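Side-chain contacts in choline dehydrogenase and related flavoproteins (Aspergillus oryzae, PDB 3Q9T), which is a formate oxidase of the glucose-methanol-choline oxidoreductase family that carries 8-formyl-FAD: residues Leu232-Ala237 against Ser278-Thr283; Glu270-Leu275 against Gly431-Asn436. All blocks are in the same frame, centred on the assembly; numbering follows the deposited sequence. Where two conformers were deposited one is given.

Interaction 1 of 2, residues Leu232-Ala237 against Ser278-Thr283; sequences LIINEA and SGIGPT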
ATOM      1  N   LEU A 232      17.335  26.462  -6.652  1.00 19.72           N
ATOM      2  CA  LEU A 232      18.644  26.864  -7.145  1.00 20.05           C
ATOM      3  C   LEU A 232      18.457  28.253  -7.752  1.00 21.48           C
ATOM      4  O   LEU A 232      17.420  28.521  -8.359  1.00 23.98           O
ATOM      5  CB  LEU A 232      19.147  25.885  -8.204  1.00 20.86           C
ATOM      6  CG  LEU A 232      20.264  24.858  -7.944  1.00 21.44           C
ATOM      7  CD1 LEU A 232      20.626  24.669  -6.471  1.00 15.69           C
ATOM      8  CD2 LEU A 232      19.873  23.535  -8.584  1.00 20.48           C
ATOM      9  N   ILE A 233      19.441  29.137  -7.571  1.00 19.98           N
ATOM     10  CA  ILE A 233      19.405  30.477  -8.177  1.00 14.40           C
ATOM     11  C   ILE A 233      20.017  30.437  -9.581  1.00 21.01           C
ATOM     12  O   ILE A 233      21.240  30.260  -9.748  1.00 20.75           O
ATOM     13  CB  ILE A 233      20.142  31.525  -7.300  1.00 16.96           C
ATOM     14  CG1 ILE A 233      19.591  31.513  -5.868  1.00 18.79           C
ATOM     15  CG2 ILE A 233      20.034  32.935  -7.914  1.00 20.99           C
ATOM     16  CD1 ILE A 233      20.070  32.707  -4.992  1.00 18.44           C
ATOM     17  N   ILE A 234      19.160  30.600 -10.583  1.00 16.88           N
ATOM     18  CA  ILE A 234      19.555  30.461 -11.974  1.00 22.95           C
ATOM     19  C   ILE A 234      19.398  31.785 -12.721  1.00 32.48           C
ATOM     20  O   ILE A 234      18.313  32.363 -12.753  1.00 30.48           O
ATOM     21  CB  ILE A 234      18.686  29.417 -12.707  1.00 27.47           C
ATOM     22  CG1 ILE A 234      18.682  28.088 -11.963  1.00 25.43           C
ATOM     23  CG2 ILE A 234      19.172  29.228 -14.139  1.00 23.67           C
ATOM     24  CD1 ILE A 234      19.999  27.363 -12.028  1.00 29.21           C
ATOM     25  N   ASN A 235      20.478  32.265 -13.327  1.00 28.74           N
ATOM     26  CA  ASN A 235      20.384  33.404 -14.231  1.00 22.60           C
ATOM     27  C   ASN A 235      20.072  32.939 -15.646  1.00 21.51           C
ATOM     28  O   ASN A 235      20.886  32.269 -16.271  1.00 27.88           O
ATOM     29  CB  ASN A 235      21.680  34.202 -14.223  1.00 25.44           C
ATOM     30  CG  ASN A 235      21.597  35.434 -15.090  1.00 32.56           C
ATOM     31  OD1 ASN A 235      21.624  35.343 -16.320  1.00 26.93           O
ATOM     32  ND2 ASN A 235      21.476  36.599 -14.453  1.00 28.14           N
ATOM     33  N   GLU A 236      18.888  33.279 -16.140  1.00 26.42           N
ATOM     34  CA  GLU A 236      18.453  32.849 -17.468  1.00 29.87           C
ATOM     35  C   GLU A 236      19.312  33.378 -18.614  1.00 30.09           C
ATOM     36  O   GLU A 236      19.632  32.640 -19.555  1.00 30.54           O
ATOM     37  CB  GLU A 236      16.999  33.243 -17.721  1.00 33.27           C
ATOM     38  CG  GLU A 236      15.982  32.286 -17.140  1.00 40.59           C
ATOM     39  CD  GLU A 236      14.708  32.241 -17.972  1.00 55.92           C
ATOM     40  OE1 GLU A 236      14.758  31.750 -19.131  1.00 49.57           O
ATOM     41  OE2 GLU A 236      13.664  32.708 -17.465  1.00 55.38           O
ATOM     42  N   ALA A 237      19.674  34.656 -18.551  1.00 25.23           N
ATOM     43  CA  ALA A 237      20.422  35.256 -19.649  1.00 25.77           C
ATOM     44  C   ALA A 237      21.771  34.550 -19.801  1.00 28.54           C
ATOM     45  O   ALA A 237      22.172  34.176 -20.914  1.00 22.76           O
ATOM     46  CB  ALA A 237      20.606  36.755 -19.432  1.00 23.01           C
ATOM     47  N   SER A 278      13.593  24.494  -9.797  1.00 23.74           N
ATOM     48  CA  SER A 278      14.494  25.542 -10.237  1.00 16.65           C
ATOM     49  C   SER A 278      14.369  25.786 -11.732  1.00 24.08           C
ATOM     50  O   SER A 278      15.124  26.569 -12.301  1.00 22.76           O
ATOM     51  CB  SER A 278      15.936  25.183  -9.892  1.00 17.63           C
ATOM     52  OG  SER A 278      16.093  25.031  -8.497  1.00 21.32           O
ATOM     53  N   GLY A 279      13.420  25.102 -12.366  1.00 18.47           N
ATOM     54  CA  GLY A 279      13.173  25.286 -13.783  1.00 19.42           C
ATOM     55  C   GLY A 279      13.914  24.337 -14.708  1.00 21.36           C
ATOM     56  O   GLY A 279      13.996  24.579 -15.909  1.00 21.38           O
ATOM     57  N   ILE A 280      14.444  23.250 -14.167  1.00 21.52           N
ATOM     58  CA  ILE A 280      15.174  22.302 -15.002  1.00 22.33           C
ATOM     59  C   ILE A 280      14.546  20.928 -14.891  1.00 19.09           C
ATOM     60  O   ILE A 280      14.668  20.277 -13.863  1.00 15.78           O
ATOM     61  CB  ILE A 280      16.653  22.187 -14.577  1.00 17.35           C
ATOM     62  CG1 ILE A 280      17.319  23.565 -14.554  1.00 20.11           C
ATOM     63  CG2 ILE A 280      17.392  21.232 -15.515  1.00 17.44           C
ATOM     64  CD1 ILE A 280      18.481  23.656 -13.603  1.00 18.78           C
ATOM     65  N   GLY A 281      13.891  20.485 -15.956  1.00 18.68           N
ATOM     66  CA  GLY A 281      13.220  19.200 -15.962  1.00 17.12           C
ATOM     67  C   GLY A 281      12.279  19.090 -17.139  1.00 22.28           C
ATOM     68  O   GLY A 281      12.356  19.884 -18.082  1.00 24.38           O
ATOM     69  N   PRO A 282      11.390  18.093 -17.112  1.00 20.35           N
ATOM     70  CA  PRO A 282      10.478  17.874 -18.247  1.00 24.66           C
ATOM     71  C   PRO A 282       9.451  18.994 -18.284  1.00 22.22           C
ATOM     72  O   PRO A 282       8.739  19.191 -17.294  1.00 21.33           O
ATOM     73  CB  PRO A 282       9.798  16.524 -17.924  1.00 20.84           C
ATOM     74  CG  PRO A 282      10.617  15.927 -16.799  1.00 17.10           C
ATOM     75  CD  PRO A 282      11.222  17.093 -16.052  1.00 16.88           C
ATOM     76  N   THR A 283       9.364  19.690 -19.415  1.00 16.55           N
ATOM     77  CA  THR A 283       8.647  20.957 -19.480  1.00 29.01           C
ATOM     78  C   THR A 283       7.159  20.798 -19.140  1.00 26.06           C
ATOM     79  O   THR A 283       6.586  21.632 -18.446  1.00 22.47           O
ATOM     80  CB  THR A 283       8.851  21.658 -20.855  1.00 30.96           C
ATOM     81  OG1 THR A 283       8.338  22.997 -20.804  1.00 22.78           O
ATOM     82  CG2 THR A 283       8.174  20.871 -21.974  1.00 23.39           C
TER
HETATM   83  O   HOH W   1      15.165  29.022 -10.818  1.00 37.83           O
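Ser278 OG is gripped from two sides: the backbone N of Leu232 donates to it across the contact, and the hydroxyl is also hydrogen-bonded to Leu274 O, one turn back in helix 267-277. The bond from Leu232 N is short at 2.6 Å and fairly straight, 162° at the hydrogen. What brings the oxygen there is the first torsion of the serine, chi1 -61°, which sets OG beside its own backbone N and opposite its carbonyl carbon. The same oxygen lies against Leu232 CB at 3.2 Å, and Ser278 CB comes to 3.7 Å from Leu232 CB, so the root of the leucine side chain lies close against the hydroxyl that its amide binds. Beyond CB, the leucine packs on Leu274 and Leu275 of the helix and on Val244 of the adjacent strand.

A water forms the second polar link. It donates to Ser278 O at 2.9 Å and only weakly to Leu232 O at 3.4 Å. Further along the strand, Ile234 lays CG1 alongside Ser278 O, 3.9 Å away, and its CD1 reaches the CD1 of Ile280 at 4.3 Å, a light methyl-to-methyl touch. Gly279, whose positive phi of 93° belongs to a Schellman motif ending helix 267-277, turns the chain between Ser278 and Ile280.

The contact thus joins the end of that helix to 227-235, an outermost strand of the four-stranded mixed sheet. With no strand-to-strand ladder between the two segments, a side-chain hydroxyl and a water supply the polar links, and the buried amide of Leu232 finds its acceptor in the serine.

Interaction 2 of 2, residues Glu270-Leu275 against Gly431-Asn436; sequences ETPKLL and GEVTLN. With FAY ([(2R,3S,4R,5R)-5-(6-amino-9H-purin-9-yl)-3,4-dihydroxytetrahydrofuran-2-yl]methyl (2R,3S,4S)-5-(8-formyl-7-methyl-2,4-dioxo-3,4-dihydrobenzo[g]pteridin-10(2H)-yl)-2,3,4-trihydroxypentyl dihydrogen diphosphate), chain D; ACT (acetate ion), chain G.
Helix 267-277, which follows a strand of the parallel Rossmann-type sheet and carries Glu270 of the FAD site, rests one side on strand 431-434 and the residue after it. Pro272 CG meets Val433 CG1 at 4.1 Å, the two side chains crossing at about a right angle. Next along, Leu435 CD2 sits against Lys273 CG at 3.8 Å, touching the aliphatic part of the lysine and again crossing it steeply.

Lys273 leaves the helix with CG anti to the backbone N, chi1 178°, and its stem runs past Leu435 before the chain bends at chi3. NZ forms a salt bridge with Glu270 OE1 at 2.9 Å, on the syn side of the carboxylate, and is also held by the carbonyls of Pro440 and Gln442. An acetate, probably from the crystallisation liquor, lies beside it, with OXT 3.0 Å from NZ. Glu270 CG lies 3.1 Å from N7A of the FAD adenine, and the bend at chi2 then turns the carboxylate toward Lys273, while its OE2 is hydrogen-bonded to Tyr67 OH.

The lysine therefore serves two environments: its CG packs on Leu435, just past the strand, and its ammonium probably steadies the carboxylate beside the adenine.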
ATOM      1  N   GLU A 270      15.758  14.035  -3.803  1.00 19.19           N
ATOM      2  CA  GLU A 270      15.600  15.490  -3.649  1.00 17.32           C
ATOM      3  C   GLU A 270      16.377  16.277  -4.684  1.00 21.72           C
ATOM      4  O   GLU A 270      16.017  17.416  -4.993  1.00 20.46           O
ATOM      5  CB  GLU A 270      15.993  15.984  -2.250  1.00 14.85           C
ATOM      6  CG  GLU A 270      15.119  15.476  -1.123  1.00 18.02           C
ATOM      7  CD  GLU A 270      13.802  16.246  -0.962  1.00 21.01           C
ATOM      8  OE1 GLU A 270      13.682  17.407  -1.414  1.00 20.93           O
ATOM      9  OE2 GLU A 270      12.878  15.675  -0.362  1.00 22.00           O
ATOM     10  N   THR A 271      17.456  15.694  -5.199  1.00 16.26           N
ATOM     11  CA  THR A 271      18.171  16.350  -6.273  1.00 18.63           C
ATOM     12  C   THR A 271      17.249  16.627  -7.490  1.00 17.35           C
ATOM     13  O   THR A 271      17.123  17.773  -7.916  1.00 18.44           O
ATOM     14  CB  THR A 271      19.410  15.558  -6.702  1.00 17.65           C
ATOM     15  OG1 THR A 271      20.483  15.837  -5.799  1.00 18.16           O
ATOM     16  CG2 THR A 271      19.818  15.945  -8.117  1.00 11.78           C
ATOM     17  N   PRO A 272      16.597  15.589  -8.046  1.00 15.90           N
ATOM     18  CA  PRO A 272      15.702  15.894  -9.180  1.00 23.23           C
ATOM     19  C   PRO A 272      14.554  16.847  -8.816  1.00 20.74           C
ATOM     20  O   PRO A 272      14.117  17.637  -9.653  1.00 18.92           O
ATOM     21  CB  PRO A 272      15.129  14.525  -9.565  1.00 13.13           C
ATOM     22  CG  PRO A 272      15.327  13.665  -8.326  1.00 14.99           C
ATOM     23  CD  PRO A 272      16.634  14.141  -7.751  1.00 16.59           C
ATOM     24  N   LYS A 273      14.060  16.753  -7.589  1.00 16.45           N
ATOM     25  CA  LYS A 273      13.001  17.644  -7.147  1.00 20.93           C
ATOM     26  C   LYS A 273      13.496  19.096  -7.224  1.00 16.50           C
ATOM     27  O   LYS A 273      12.873  19.940  -7.867  1.00 17.63           O
ATOM     28  CB  LYS A 273      12.547  17.272  -5.729  1.00 19.40           C
ATOM     29  CG  LYS A 273      11.488  18.169  -5.156  1.00 18.41           C
ATOM     30  CD  LYS A 273      11.205  17.775  -3.725  1.00 21.44           C
ATOM     31  CE  LYS A 273      10.967  19.008  -2.882  1.00 18.89           C
ATOM     32  NZ  LYS A 273      11.163  18.749  -1.424  1.00 19.09           N
ATOM     33  N   LEU A 274      14.636  19.382  -6.609  1.00 16.72           N
ATOM     34  CA  LEU A 274      15.125  20.762  -6.578  1.00 15.47           C
ATOM     35  C   LEU A 274      15.476  21.269  -7.981  1.00 19.53           C
ATOM     36  O   LEU A 274      15.271  22.448  -8.286  1.00 18.84           O
ATOM     37  CB  LEU A 274      16.302  20.932  -5.616  1.00 17.89           C
ATOM     38  CG  LEU A 274      16.693  22.389  -5.289  1.00 22.71           C
ATOM     39  CD1 LEU A 274      15.666  23.037  -4.382  1.00 17.43           C
ATOM     40  CD2 LEU A 274      18.103  22.488  -4.659  1.00 13.88           C
ATOM     41  N   LEU A 275      15.981  20.390  -8.847  1.00 17.57           N
ATOM     42  CA  LEU A 275      16.224  20.800 -10.232  1.00 20.60           C
ATOM     43  C   LEU A 275      14.906  21.271 -10.837  1.00 17.02           C
ATOM     44  O   LEU A 275      14.829  22.357 -11.408  1.00 19.13           O
ATOM     45  CB  LEU A 275      16.829  19.677 -11.077  1.00 19.78           C
ATOM     46  CG  LEU A 275      18.318  19.358 -10.873  1.00 21.47           C
ATOM     47  CD1 LEU A 275      18.729  18.154 -11.730  1.00 15.51           C
ATOM     48  CD2 LEU A 275      19.157  20.568 -11.216  1.00 16.19           C
ATOM     49  N   GLY A 431      11.572   3.341 -12.397  1.00 18.22           N
ATOM     50  CA  GLY A 431      10.444   4.133 -11.961  1.00 16.82           C
ATOM     51  C   GLY A 431      10.725   5.598 -12.245  1.00 20.69           C
ATOM     52  O   GLY A 431      11.489   5.947 -13.145  1.00 15.02           O
ATOM     53  N   GLU A 432      10.115   6.468 -11.459  1.00 18.69           N
ATOM     54  CA  GLU A 432      10.321   7.897 -11.636  1.00 18.78           C
ATOM     55  C   GLU A 432      10.135   8.669 -10.335  1.00 17.29           C
ATOM     56  O   GLU A 432       9.455   8.219  -9.395  1.00 15.53           O
ATOM     57  CB  GLU A 432       9.372   8.444 -12.718  1.00 19.58           C
ATOM     58  CG  GLU A 432       7.889   8.087 -12.493  1.00 21.45           C
ATOM     59  CD  GLU A 432       6.971   8.756 -13.504  1.00 41.49           C
ATOM     60  OE1 GLU A 432       5.748   8.486 -13.459  1.00 45.46           O
ATOM     61  OE2 GLU A 432       7.463   9.561 -14.338  1.00 39.01           O
ATOM     62  N   VAL A 433      10.763   9.833 -10.280  1.00 19.11           N
ATOM     63  CA  VAL A 433      10.472  10.809  -9.245  1.00 17.33           C
ATOM     64  C   VAL A 433       9.755  11.988  -9.892  1.00 19.81           C
ATOM     65  O   VAL A 433      10.262  12.594 -10.830  1.00 18.57           O
ATOM     66  CB  VAL A 433      11.750  11.306  -8.580  1.00 21.47           C
ATOM     67  CG1 VAL A 433      11.460  12.512  -7.706  1.00 20.04           C
ATOM     68  CG2 VAL A 433      12.370  10.191  -7.779  1.00 17.00           C
ATOM     69  N   THR A 434       8.564  12.302  -9.411  1.00 15.90           N
ATOM     70  CA  THR A 434       7.843  13.446  -9.945  1.00 18.20           C
ATOM     71  C   THR A 434       7.463  14.458  -8.868  1.00 18.88           C
ATOM     72  O   THR A 434       7.484  14.150  -7.677  1.00 19.32           O
ATOM     73  CB  THR A 434       6.560  12.985 -10.660  1.00 23.58           C
ATOM     74  OG1 THR A 434       5.847  12.088  -9.801  1.00 19.18           O
ATOM     75  CG2 THR A 434       6.909  12.268 -11.970  1.00 20.36           C
ATOM     76  N   LEU A 435       7.083  15.658  -9.289  1.00 18.29           N
ATOM     77  CA  LEU A 435       6.628  16.651  -8.339  1.00 16.77           C
ATOM     78  C   LEU A 435       5.191  16.390  -7.924  1.00 20.46           C
ATOM     79  O   LEU A 435       4.364  15.982  -8.738  1.00 17.83           O
ATOM     80  CB  LEU A 435       6.714  18.054  -8.920  1.00 18.33           C
ATOM     81  CG  LEU A 435       8.092  18.608  -9.259  1.00 18.35           C
ATOM     82  CD1 LEU A 435       7.901  19.990  -9.830  1.00 17.49           C
ATOM     83  CD2 LEU A 435       8.984  18.644  -8.016  1.00 19.86           C
ATOM     84  N   ASN A 436       4.916  16.608  -6.644  1.00 15.29           N
ATOM     85  CA  ASN A 436       3.553  16.623  -6.145  0.51 19.62           C
ATOM     86  C   ASN A 436       2.984  18.030  -6.309  1.00 16.90           C
ATOM     87  O   ASN A 436       1.777  18.209  -6.473  1.00 17.80           O
ATOM     88  CB  ASN A 436       3.513  16.188  -4.672  0.51 20.03           C
ATOM     89  CG  ASN A 436       3.430  14.673  -4.509  0.51 21.04           C
ATOM     90  OD1 ASN A 436       2.710  14.000  -5.250  0.51 19.09           O
ATOM     91  ND2 ASN A 436       4.171  14.130  -3.538  0.51 20.80           N
TER
HETATM   92  P   FAY D 600      23.811  10.330  -1.575  1.00 20.09           P
HETATM   93  N1  FAY D 600      24.644   1.317   0.722  1.00 18.46           N
HETATM   94  C2  FAY D 600      25.726   0.495   1.029  1.00 22.42           C
HETATM   95  O2  FAY D 600      26.737   0.525   0.338  1.00 21.13           O
HETATM   96  N3  FAY D 600      25.874   0.020   2.315  1.00 25.79           N
HETATM   97  C4  FAY D 600      24.752  -0.145   3.089  1.00 28.72           C
HETATM   98  O4  FAY D 600      24.703  -1.154   3.819  1.00 23.69           O
HETATM   99  N5  FAY D 600      22.515   0.540   3.556  1.00 21.58           N
HETATM  100  C6  FAY D 600      20.559   1.541   4.388  1.00 24.40           C
HETATM  101  C7  FAY D 600      19.624   2.561   4.396  1.00 21.72           C
HETATM  102  C8  FAY D 600      19.711   3.581   3.442  1.00 20.79           C
HETATM  103  O8  FAY D 600      18.990   5.746   2.910  1.00 19.63           O
HETATM  104  C9  FAY D 600      20.812   3.623   2.575  1.00 16.48           C
HETATM  105  PA  FAY D 600      22.385  11.253   0.689  1.00 14.25           P
HETATM  106  C1' FAY D 600      22.912   3.623   0.518  1.00 24.93           C
HETATM  107  C10 FAY D 600      23.574   1.398   1.582  1.00 18.45           C
HETATM  108  N10 FAY D 600      22.690   2.479   1.511  1.00 19.96           N
HETATM  109  N1A FAY D 600      17.223  20.844   1.676  1.00 15.27           N
HETATM  110  O1A FAY D 600      21.007  10.943   1.169  1.00 23.36           O
HETATM  111  C1B FAY D 600      20.151  16.514   2.178  1.00 19.89           C
HETATM  112  O1P FAY D 600      24.969  11.280  -1.387  1.00 19.08           O
HETATM  113  C2' FAY D 600      23.917   4.667   1.057  1.00 17.40           C
HETATM  114  O2' FAY D 600      23.587   4.921   2.375  1.00 19.25           O
HETATM  115  C2A FAY D 600      18.416  20.706   2.362  1.00 16.55           C
HETATM  116  O2A FAY D 600      23.468  10.541   1.440  1.00 19.13           O
HETATM  117  C2B FAY D 600      19.814  15.264   2.972  1.00 19.89           C
HETATM  118  O2B FAY D 600      19.457  15.534   4.315  1.00 15.16           O
HETATM  119  O2P FAY D 600      23.473  10.165  -3.045  1.00 19.13           O
HETATM  120  C3' FAY D 600      24.186   6.026   0.330  1.00 28.07           C
HETATM  121  O3' FAY D 600      24.348   7.158   1.181  1.00 19.81           O
HETATM  122  N3A FAY D 600      19.067  19.484   2.401  1.00 19.60           N
HETATM  123  C3B FAY D 600      21.120  14.503   2.896  1.00 19.81           C
HETATM  124  O3B FAY D 600      21.986  14.996   3.887  1.00 17.67           O
HETATM  125  O3P FAY D 600      22.493  10.931  -0.869  1.00 18.13           O
HETATM  126  C4' FAY D 600      23.184   6.407  -0.731  1.00 24.13           C
HETATM  127  O4' FAY D 600      23.046   5.258  -1.563  1.00 20.95           O
HETATM  128  C4A FAY D 600      18.531  18.417   1.755  1.00 19.34           C
HETATM  129  C4B FAY D 600      21.697  14.914   1.564  1.00 18.64           C
HETATM  130  O4B FAY D 600      20.974  16.055   1.135  1.00 18.15           O
HETATM  131  C4X FAY D 600      23.591   0.552   2.706  1.00 26.10           C
HETATM  132  C5' FAY D 600      23.662   7.648  -1.523  1.00 26.42           C
HETATM  133  O5' FAY D 600      24.029   8.869  -0.863  1.00 23.62           O
HETATM  134  C5A FAY D 600      17.336  18.539   1.051  1.00 21.79           C
HETATM  135  C5B FAY D 600      21.602  13.791   0.549  1.00 17.68           C
HETATM  136  O5B FAY D 600      22.612  12.857   0.844  1.00 19.03           O
HETATM  137  C5X FAY D 600      21.519   1.477   3.383  1.00 28.26           C
HETATM  138  C6A FAY D 600      16.669  19.762   1.014  1.00 25.55           C
HETATM  139  N6A FAY D 600      15.471  19.855   0.422  1.00 22.15           N
HETATM  140  N7A FAY D 600      17.048  17.337   0.510  1.00 20.75           N
HETATM  141  C7M FAY D 600      18.434   2.429   5.316  1.00 18.34           C
HETATM  142  C8A FAY D 600      18.022  16.462   0.836  1.00 14.35           C
HETATM  143  C8M FAY D 600      18.965   4.832   3.704  1.00 20.01           C
HETATM  144  C9A FAY D 600      21.700   2.552   2.497  1.00 19.63           C
HETATM  145  N9A FAY D 600      18.938  17.113   1.608  1.00 22.10           N
HETATM  146  C   ACT G   1      10.647  17.143   1.636  1.00 36.73           C
HETATM  147  O   ACT G   1      10.998  16.338   0.740  1.00 30.92           O
HETATM  148  OXT ACT G   1      11.105  18.301   1.510  1.00 29.03           O
HETATM  149  CH3 ACT G   1       9.733  16.748   2.774  1.00 28.80           C

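Overall arrangement
Helix 267-277 runs through both interactions: interaction 2 uses its middle, interaction 1 the residues that follow its end. They meet directly, since Leu275 O probably accepts a hydrogen bond from Ile280 N, and Leu232 CD1 packs on Leu274 CD2. Both are buried, but interaction 1 lies farther out: its centre is about 28 Å from the centre of the chain, against about 18 Å for interaction 2, and its strand soon runs out into the exposed Glu236 and Ala237. Their chemistry differs accordingly. Interaction 1 crosses by a hydroxyl and a water, whereas 270-275 and 431-436 are joined by no hydrogen bond, and their closest approaches are between side-chain carbons, while the charged ends of Glu270 and Lys273 pair beside the adenine.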